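Local coordinates for protein ribonuclease H (PDB 3U3G) that probably cleaves the RNA strand of RNA/DNA hybrids, as a type 1 ribonuclease H, at residues 1-9 and 21-29; 72-83 and 113-124. All coordinates share one frame; numbering follows the deposited sequence.

Contact 1 of 2, residues 1-9 and 21-29; sequences MNKIIIYTD and IGVVITDEK
Strands 3-9 and 21-26 run antiparallel, 165° between their directions, with I5-T26, Y7-V24 and D9-G22 as hydrogen-bonded pairs and I6-I25 and T8-V23 as non-hydrogen-bonded ones. At the central pair Y7 N donates to V24 O at 2.7 Å. On the face of I6, I25, T8 and V23 the contact is aliphatic. I6 CG2 lies beside V23 CG1 at 3.9 Å, the two side chains pointing the same way. I4 CG2 presses on I25 CG2 at 3.4 Å, a tight methyl pair. The strands form the first beta hairpin of the RNase H fold, and helix 45-60 covers the I6 and T8 side. On the other face the Y7 ring turns its edge to V24 O. A water joins Y7 OH to T26 OG1, 2.8 Å from each. T26 OG1 sits between its own N and carbonyl carbon (chi1 80°), close to I5 CB, and donates to D27 O. Beyond the strands, E28 folds back on the N-terminus. Its OE1 takes N2 N at 2.7 Å and, at a longer 3.3 Å, K3 N, both from one face of the carboxylate. The N2 amide stacks on that carboxylate, the planes 13° apart, and a water bridges N2 OD1 and E28 OE2.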
# COMPACT_ATOMS: atom_id res chain seq x y z
N MET A 1 15.04 13.61 -4.11
CA MET A 1 15.21 12.48 -3.16
C MET A 1 16.31 11.53 -3.64
O MET A 1 16.65 11.52 -4.83
CB MET A 1 13.87 11.75 -2.96
CG MET A 1 13.50 10.78 -4.06
SD MET A 1 12.96 11.56 -5.60
CE MET A 1 11.59 12.54 -5.01
N ASN A 2 16.80 10.66 -2.74
CA ASN A 2 17.65 9.52 -3.13
C ASN A 2 17.00 8.17 -2.86
O ASN A 2 17.53 7.13 -3.24
CB ASN A 2 19.00 9.57 -2.39
CG ASN A 2 19.70 10.90 -2.55
OD1 ASN A 2 20.49 11.30 -1.69
ND2 ASN A 2 19.54 11.52 -3.72
N LYS A 3 15.92 8.18 -2.10
CA LYS A 3 15.11 6.99 -1.95
C LYS A 3 13.69 7.41 -1.75
O LYS A 3 13.42 8.53 -1.29
CB LYS A 3 15.57 6.16 -0.74
CG LYS A 3 14.93 4.78 -0.66
CD LYS A 3 15.27 4.06 0.64
CE LYS A 3 16.74 4.19 0.98
NZ LYS A 3 17.25 2.98 1.70
N ILE A 4 12.78 6.57 -2.20
CA ILE A 4 11.36 6.77 -1.98
C ILE A 4 10.85 5.67 -1.05
O ILE A 4 11.05 4.49 -1.31
CB ILE A 4 10.58 6.74 -3.32
CG1 ILE A 4 10.97 7.95 -4.17
CG2 ILE A 4 9.08 6.73 -3.06
CD1 ILE A 4 10.36 7.92 -5.60
N ILE A 5 10.35 6.09 0.11
CA ILE A 5 9.84 5.16 1.11
C ILE A 5 8.32 5.28 1.17
O ILE A 5 7.78 6.38 1.35
CB ILE A 5 10.43 5.46 2.52
CG1 ILE A 5 11.96 5.35 2.48
CG2 ILE A 5 9.86 4.48 3.55
CD1 ILE A 5 12.64 5.93 3.69
N ILE A 6 7.64 4.16 0.99
CA ILE A 6 6.19 4.11 0.93
C ILE A 6 5.67 3.33 2.13
O ILE A 6 6.26 2.30 2.49
CB ILE A 6 5.72 3.41 -0.36
CG1 ILE A 6 6.23 4.15 -1.61
CG2 ILE A 6 4.20 3.31 -0.40
CD1 ILE A 6 6.00 3.40 -2.91
N TYR A 7 4.66 3.86 2.81
CA TYR A 7 3.90 3.09 3.81
C TYR A 7 2.49 2.91 3.28
O TYR A 7 1.88 3.88 2.80
CB TYR A 7 3.79 3.86 5.13
CG TYR A 7 5.12 4.27 5.73
CD1 TYR A 7 5.88 5.28 5.15
CD2 TYR A 7 5.67 3.55 6.79
CE1 TYR A 7 7.10 5.68 5.70
CE2 TYR A 7 6.90 3.93 7.33
CZ TYR A 7 7.62 4.94 6.75
OH TYR A 7 8.88 5.28 7.25
N THR A 8 1.96 1.71 3.38
CA THR A 8 0.57 1.51 2.99
C THR A 8 -0.23 0.84 4.08
O THR A 8 0.32 0.10 4.89
CB THR A 8 0.41 0.69 1.69
OG1 THR A 8 0.82 -0.67 1.92
CG2 THR A 8 1.25 1.28 0.55
N ASP A 9 -1.53 1.10 4.08
CA ASP A 9 -2.46 0.37 4.92
C ASP A 9 -3.83 0.40 4.25
O ASP A 9 -4.15 1.31 3.47
CB ASP A 9 -2.54 1.00 6.32
CG ASP A 9 -3.11 0.06 7.38
OD1 ASP A 9 -3.23 -1.16 7.14
OD2 ASP A 9 -3.44 0.55 8.48
N ILE A 21 -8.20 3.24 2.12
CA ILE A 21 -6.77 3.00 1.91
C ILE A 21 -5.98 4.22 2.34
O ILE A 21 -6.50 5.35 2.33
CB ILE A 21 -6.45 2.63 0.45
CG1 ILE A 21 -6.86 3.76 -0.50
CG2 ILE A 21 -7.12 1.29 0.10
CD1 ILE A 21 -6.50 3.50 -1.93
N GLY A 22 -4.73 3.99 2.73
CA GLY A 22 -3.81 5.05 3.13
C GLY A 22 -2.43 4.77 2.60
O GLY A 22 -1.96 3.63 2.62
N VAL A 23 -1.82 5.78 1.99
CA VAL A 23 -0.46 5.70 1.48
C VAL A 23 0.30 6.93 1.97
O VAL A 23 -0.19 8.07 1.83
CB VAL A 23 -0.44 5.69 -0.06
CG1 VAL A 23 0.99 5.60 -0.57
CG2 VAL A 23 -1.33 4.56 -0.64
N VAL A 24 1.47 6.72 2.56
CA VAL A 24 2.38 7.81 2.90
C VAL A 24 3.67 7.58 2.12
O VAL A 24 4.21 6.46 2.10
CB VAL A 24 2.71 7.81 4.41
CG1 VAL A 24 3.69 8.94 4.74
CG2 VAL A 24 1.44 7.91 5.25
N ILE A 25 4.16 8.62 1.47
CA ILE A 25 5.41 8.53 0.74
C ILE A 25 6.37 9.58 1.25
O ILE A 25 6.00 10.75 1.39
CB ILE A 25 5.22 8.73 -0.78
CG1 ILE A 25 4.04 7.87 -1.26
CG2 ILE A 25 6.52 8.44 -1.53
CD1 ILE A 25 3.86 7.87 -2.78
N THR A 26 7.57 9.14 1.64
CA THR A 26 8.61 10.05 2.13
C THR A 26 9.88 9.91 1.32
O THR A 26 10.10 8.90 0.64
CB THR A 26 8.94 9.85 3.64
OG1 THR A 26 9.82 8.73 3.80
CG2 THR A 26 7.67 9.64 4.47
N ASP A 27 10.80 10.85 1.52
CA ASP A 27 12.16 10.65 1.05
C ASP A 27 13.01 10.00 2.13
O ASP A 27 12.50 9.57 3.18
CB ASP A 27 12.77 11.97 0.54
CG ASP A 27 13.01 12.99 1.64
OD1 ASP A 27 12.94 12.67 2.84
OD2 ASP A 27 13.34 14.14 1.28
N GLU A 28 14.30 9.88 1.84
CA GLU A 28 15.23 9.17 2.72
C GLU A 28 15.48 9.92 4.02
O GLU A 28 16.02 9.35 4.97
CB GLU A 28 16.55 8.95 1.98
CG GLU A 28 17.41 10.19 1.81
CD GLU A 28 17.03 11.06 0.59
OE1 GLU A 28 16.04 10.75 -0.10
OE2 GLU A 28 17.65 12.14 0.39
N LYS A 29 15.11 11.20 4.06
CA LYS A 29 15.25 12.01 5.29
C LYS A 29 13.99 11.93 6.13
O LYS A 29 13.91 12.53 7.20
CB LYS A 29 15.57 13.47 4.96
CG LYS A 29 16.72 13.61 3.98
CD LYS A 29 17.14 15.05 3.82
CE LYS A 29 18.17 15.15 2.69
NZ LYS A 29 18.63 16.56 2.48
O HOH W 1 20.16 12.43 1.21
O HOH W 2 10.21 7.51 6.27

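Contact 2 of 2, residues 72-83 and 113-124; sequences VEVRMDSELIVR and NLVFVHIPREKN
V74 lies beside F116 and points the same way, with V74 CB 4.0 Å from F116 CD1. The two belong to parallel strands, 72-76 and 115-118, whose directions differ by 29° and which pair E73 to M76 with V115 to H118. Backbone bonds alternate between the strands, from V115 N to V72 O through to I119 N on M76 O. The packed side of the contact is built round F116. M76 SD adds an oblique Met-aromatic contact to its ring, and V82 comes in from helix 79-83, with CG1 on F116 CB and CG2 on H118 CA. The strands are neighbours joined by a largely helical connection, a beta-alpha-beta crossover of the RNase H fold.

The opposite face, with E73, R75, V115 and V117, is more open to solvent. E73 OE2 takes R75 NE at 2.7 Å in a salt bridge that lies in the guanidinium plane. V117 CG2 packs against the E73 carboxyl carbon CD at 3.5 Å. I119, just past strand 115-118, lays CD1 on R75 CB. Past the end of strand 72-76, D77 OD1 accepts from N124 ND2 at 2.9 Å, from above the carboxylate plane. The same ND2 also donates to T8 O, so this amide ties the loop to strand 3-12.

H118 makes a close contact at the partly exposed rim. With CG opposite its backbone N (chi1 163°), its ring reaches the start of helix 79-83. E79 CB stands over the centre of one ring face, 3.5 Å from the H118 centroid, a CH-pi contact. R83 NH2 makes a salt bridge to E79 OE2, and NH1 hydrogen-bonds Q86 OE1. A water links R83 NH1 to H118 N.

Helix 94-110 reaches F116 through K107, helix 45-60 lies on V74 and M76 through L53, and strand 3-12 flanks strand 71-76.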
# COMPACT_ATOMS: atom_id res chain seq x y z
N VAL A 72 13.21 2.25 -4.23
CA VAL A 72 11.87 2.34 -3.65
C VAL A 72 11.66 1.20 -2.65
O VAL A 72 11.92 0.03 -2.96
CB VAL A 72 10.78 2.25 -4.75
CG1 VAL A 72 9.41 2.42 -4.14
CG2 VAL A 72 11.01 3.31 -5.82
N GLU A 73 11.10 1.53 -1.50
CA GLU A 73 10.83 0.55 -0.46
C GLU A 73 9.40 0.74 0.01
O GLU A 73 8.97 1.88 0.25
CB GLU A 73 11.82 0.78 0.69
CG GLU A 73 11.61 -0.05 1.94
CD GLU A 73 12.76 0.11 2.90
OE1 GLU A 73 13.91 -0.16 2.51
OE2 GLU A 73 12.51 0.37 4.09
N VAL A 74 8.67 -0.36 0.18
CA VAL A 74 7.31 -0.34 0.71
C VAL A 74 7.29 -1.00 2.08
O VAL A 74 7.78 -2.13 2.22
CB VAL A 74 6.33 -1.08 -0.21
CG1 VAL A 74 4.96 -1.23 0.48
CG2 VAL A 74 6.18 -0.36 -1.53
N ARG A 75 6.87 -0.24 3.08
CA ARG A 75 6.77 -0.70 4.47
C ARG A 75 5.33 -0.99 4.84
O ARG A 75 4.44 -0.18 4.57
CB ARG A 75 7.36 0.35 5.41
CG ARG A 75 8.84 0.57 5.15
CD ARG A 75 9.44 1.70 5.97
NE ARG A 75 10.87 1.83 5.68
CZ ARG A 75 11.68 2.70 6.27
NH1 ARG A 75 11.20 3.53 7.19
NH2 ARG A 75 12.94 2.79 5.87
N MET A 76 5.09 -2.18 5.39
CA MET A 76 3.75 -2.60 5.76
C MET A 76 3.82 -3.22 7.14
O MET A 76 4.78 -3.92 7.45
CB MET A 76 3.26 -3.67 4.79
CG MET A 76 3.25 -3.23 3.34
SD MET A 76 2.73 -4.54 2.24
CE MET A 76 1.01 -4.12 1.96
N ASP A 77 2.75 -3.07 7.91
CA ASP A 77 2.71 -3.70 9.22
C ASP A 77 2.05 -5.07 9.25
O ASP A 77 2.05 -5.73 10.29
CB ASP A 77 2.15 -2.75 10.30
CG ASP A 77 0.66 -2.46 10.13
OD1 ASP A 77 0.26 -2.14 9.00
OD2 ASP A 77 0.00 -2.16 11.16
N SER A 78 1.81 -5.63 8.07
CA SER A 78 1.34 -7.01 7.97
C SER A 78 2.48 -7.90 7.50
O SER A 78 2.89 -7.84 6.35
CB SER A 78 0.18 -7.10 6.97
OG SER A 78 -0.10 -8.46 6.66
N GLU A 79 3.00 -8.74 8.39
CA GLU A 79 4.07 -9.63 7.99
C GLU A 79 3.59 -10.61 6.92
O GLU A 79 4.32 -10.92 5.97
CB GLU A 79 4.69 -10.38 9.19
CG GLU A 79 5.92 -11.16 8.76
CD GLU A 79 6.68 -11.80 9.89
OE1 GLU A 79 6.29 -11.65 11.06
OE2 GLU A 79 7.73 -12.41 9.58
N LEU A 80 2.37 -11.12 7.07
CA LEU A 80 1.80 -12.02 6.08
C LEU A 80 1.81 -11.41 4.68
O LEU A 80 2.28 -12.02 3.73
CB LEU A 80 0.39 -12.42 6.47
CG LEU A 80 -0.36 -13.27 5.45
CD1 LEU A 80 0.35 -14.60 5.26
CD2 LEU A 80 -1.79 -13.49 5.90
N ILE A 81 1.33 -10.17 4.56
CA ILE A 81 1.24 -9.58 3.23
C ILE A 81 2.63 -9.29 2.66
O ILE A 81 2.89 -9.53 1.49
CB ILE A 81 0.36 -8.33 3.23
CG1 ILE A 81 -1.08 -8.73 3.55
CG2 ILE A 81 0.43 -7.67 1.85
CD1 ILE A 81 -2.00 -7.56 3.76
N VAL A 82 3.57 -8.91 3.52
CA VAL A 82 4.95 -8.75 3.07
C VAL A 82 5.53 -10.06 2.53
O VAL A 82 6.08 -10.09 1.42
CB VAL A 82 5.84 -8.19 4.19
CG1 VAL A 82 7.30 -8.26 3.79
CG2 VAL A 82 5.44 -6.75 4.51
N ARG A 83 5.32 -11.15 3.25
CA ARG A 83 5.85 -12.43 2.79
C ARG A 83 5.17 -12.90 1.51
O ARG A 83 5.79 -13.57 0.70
CB ARG A 83 5.76 -13.49 3.89
CG ARG A 83 6.53 -13.16 5.18
CD ARG A 83 7.99 -12.77 4.97
NE ARG A 83 8.50 -12.20 6.23
CZ ARG A 83 9.22 -11.09 6.35
NH1 ARG A 83 9.72 -10.43 5.29
NH2 ARG A 83 9.46 -10.61 7.56
N ASN A 113 12.80 -3.07 -8.97
CA ASN A 113 13.68 -3.18 -7.81
C ASN A 113 13.03 -2.76 -6.50
O ASN A 113 13.70 -2.69 -5.48
CB ASN A 113 14.97 -2.42 -8.04
CG ASN A 113 15.73 -2.92 -9.25
OD1 ASN A 113 15.88 -4.13 -9.44
ND2 ASN A 113 16.06 -2.00 -10.15
N LEU A 114 11.73 -2.53 -6.52
CA LEU A 114 10.95 -2.32 -5.30
C LEU A 114 11.25 -3.41 -4.29
O LEU A 114 11.23 -4.60 -4.63
CB LEU A 114 9.45 -2.37 -5.63
CG LEU A 114 8.49 -2.18 -4.46
CD1 LEU A 114 8.66 -0.78 -3.88
CD2 LEU A 114 7.06 -2.42 -4.91
N VAL A 115 11.44 -3.02 -3.03
CA VAL A 115 11.55 -3.98 -1.93
C VAL A 115 10.46 -3.77 -0.90
O VAL A 115 9.91 -2.68 -0.78
CB VAL A 115 12.91 -3.99 -1.26
CG1 VAL A 115 13.99 -4.38 -2.24
CG2 VAL A 115 13.21 -2.65 -0.65
N PHE A 116 10.07 -4.85 -0.25
CA PHE A 116 9.07 -4.83 0.81
C PHE A 116 9.72 -5.04 2.17
O PHE A 116 10.65 -5.85 2.31
CB PHE A 116 8.03 -5.93 0.58
CG PHE A 116 7.18 -5.72 -0.64
CD1 PHE A 116 5.94 -5.09 -0.53
CD2 PHE A 116 7.54 -6.26 -1.86
CE1 PHE A 116 5.16 -4.88 -1.65
CE2 PHE A 116 6.77 -6.03 -2.99
CZ PHE A 116 5.58 -5.33 -2.88
N VAL A 117 9.23 -4.33 3.18
CA VAL A 117 9.77 -4.40 4.53
C VAL A 117 8.64 -4.48 5.54
O VAL A 117 7.71 -3.67 5.51
CB VAL A 117 10.62 -3.16 4.85
CG1 VAL A 117 11.05 -3.16 6.31
CG2 VAL A 117 11.85 -3.12 3.96
N HIS A 118 8.69 -5.47 6.42
CA HIS A 118 7.71 -5.61 7.49
C HIS A 118 8.11 -4.73 8.67
O HIS A 118 9.25 -4.79 9.13
CB HIS A 118 7.61 -7.08 7.93
CG HIS A 118 6.95 -7.28 9.26
ND1 HIS A 118 5.70 -6.80 9.56
CD2 HIS A 118 7.32 -8.05 10.31
CE1 HIS A 118 5.40 -7.12 10.81
NE2 HIS A 118 6.33 -7.93 11.26
N ILE A 119 7.24 -3.79 9.04
CA ILE A 119 7.47 -2.92 10.20
C ILE A 119 6.41 -3.21 11.27
O ILE A 119 5.32 -3.67 10.97
CB ILE A 119 7.41 -1.43 9.77
CG1 ILE A 119 6.06 -1.12 9.10
CG2 ILE A 119 8.56 -1.13 8.82
CD1 ILE A 119 5.81 0.38 8.88
N PRO A 120 6.69 -2.83 12.53
CA PRO A 120 5.70 -2.89 13.61
C PRO A 120 4.48 -1.99 13.37
O PRO A 120 4.59 -0.94 12.75
CB PRO A 120 6.48 -2.38 14.83
CG PRO A 120 7.91 -2.56 14.49
CD PRO A 120 8.02 -2.41 13.00
N ARG A 121 3.33 -2.36 13.94
CA ARG A 121 2.10 -1.60 13.73
C ARG A 121 2.20 -0.15 14.20
O ARG A 121 1.71 0.76 13.54
CB ARG A 121 0.90 -2.30 14.39
CG ARG A 121 0.83 -2.12 15.89
CD ARG A 121 -0.58 -2.39 16.41
NE ARG A 121 -0.60 -2.55 17.87
CZ ARG A 121 -0.17 -3.63 18.51
NH1 ARG A 121 0.30 -4.67 17.83
NH2 ARG A 121 -0.19 -3.67 19.84
N GLU A 122 2.95 0.07 15.28
CA GLU A 122 3.21 1.41 15.80
C GLU A 122 3.86 2.31 14.76
O GLU A 122 3.73 3.53 14.81
CB GLU A 122 4.10 1.34 17.04
CG GLU A 122 3.45 0.67 18.26
CD GLU A 122 3.11 -0.79 18.02
OE1 GLU A 122 3.90 -1.50 17.36
OE2 GLU A 122 2.06 -1.24 18.54
N LYS A 123 4.71 1.72 13.92
CA LYS A 123 5.43 2.49 12.91
C LYS A 123 4.54 2.83 11.70
O LYS A 123 4.95 3.60 10.85
CB LYS A 123 6.67 1.72 12.45
CG LYS A 123 7.77 1.65 13.50
CD LYS A 123 8.41 3.00 13.73
CE LYS A 123 9.57 3.23 12.76
NZ LYS A 123 10.60 4.16 13.32
N ASN A 124 3.37 2.22 11.61
CA ASN A 124 2.48 2.49 10.49
C ASN A 124 1.24 3.32 10.86
O ASN A 124 0.23 3.29 10.14
CB ASN A 124 2.07 1.18 9.81
CG ASN A 124 1.77 1.36 8.33
OD1 ASN A 124 2.26 2.30 7.70
ND2 ASN A 124 1.11 0.37 7.74
O HOH W 3 14.67 -0.55 -3.93
O HOH W 4 10.69 -7.66 6.24

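In the fold
Contact 1 closes before contact 2 opens along the chain, and their centres are about 11 Å apart. Both belong to one mixed five-stranded sheet, ordered 32-41, 17-26, 3-12, 71-76, 115-118. Contact 1 is the antiparallel hairpin part. Contact 2 is the parallel part and ends at the edge strand 115-118. Strands 3-12 and 71-76 are neighbours and join the two, with probable hydrogen bonds from I6 N to E73 O and from R75 N to I6 O. Helix 45-60 spans both contacts, touching T8 as well as V74 and M76. This strand order is that of the RNase H fold, so together the contacts form most of its central sheet.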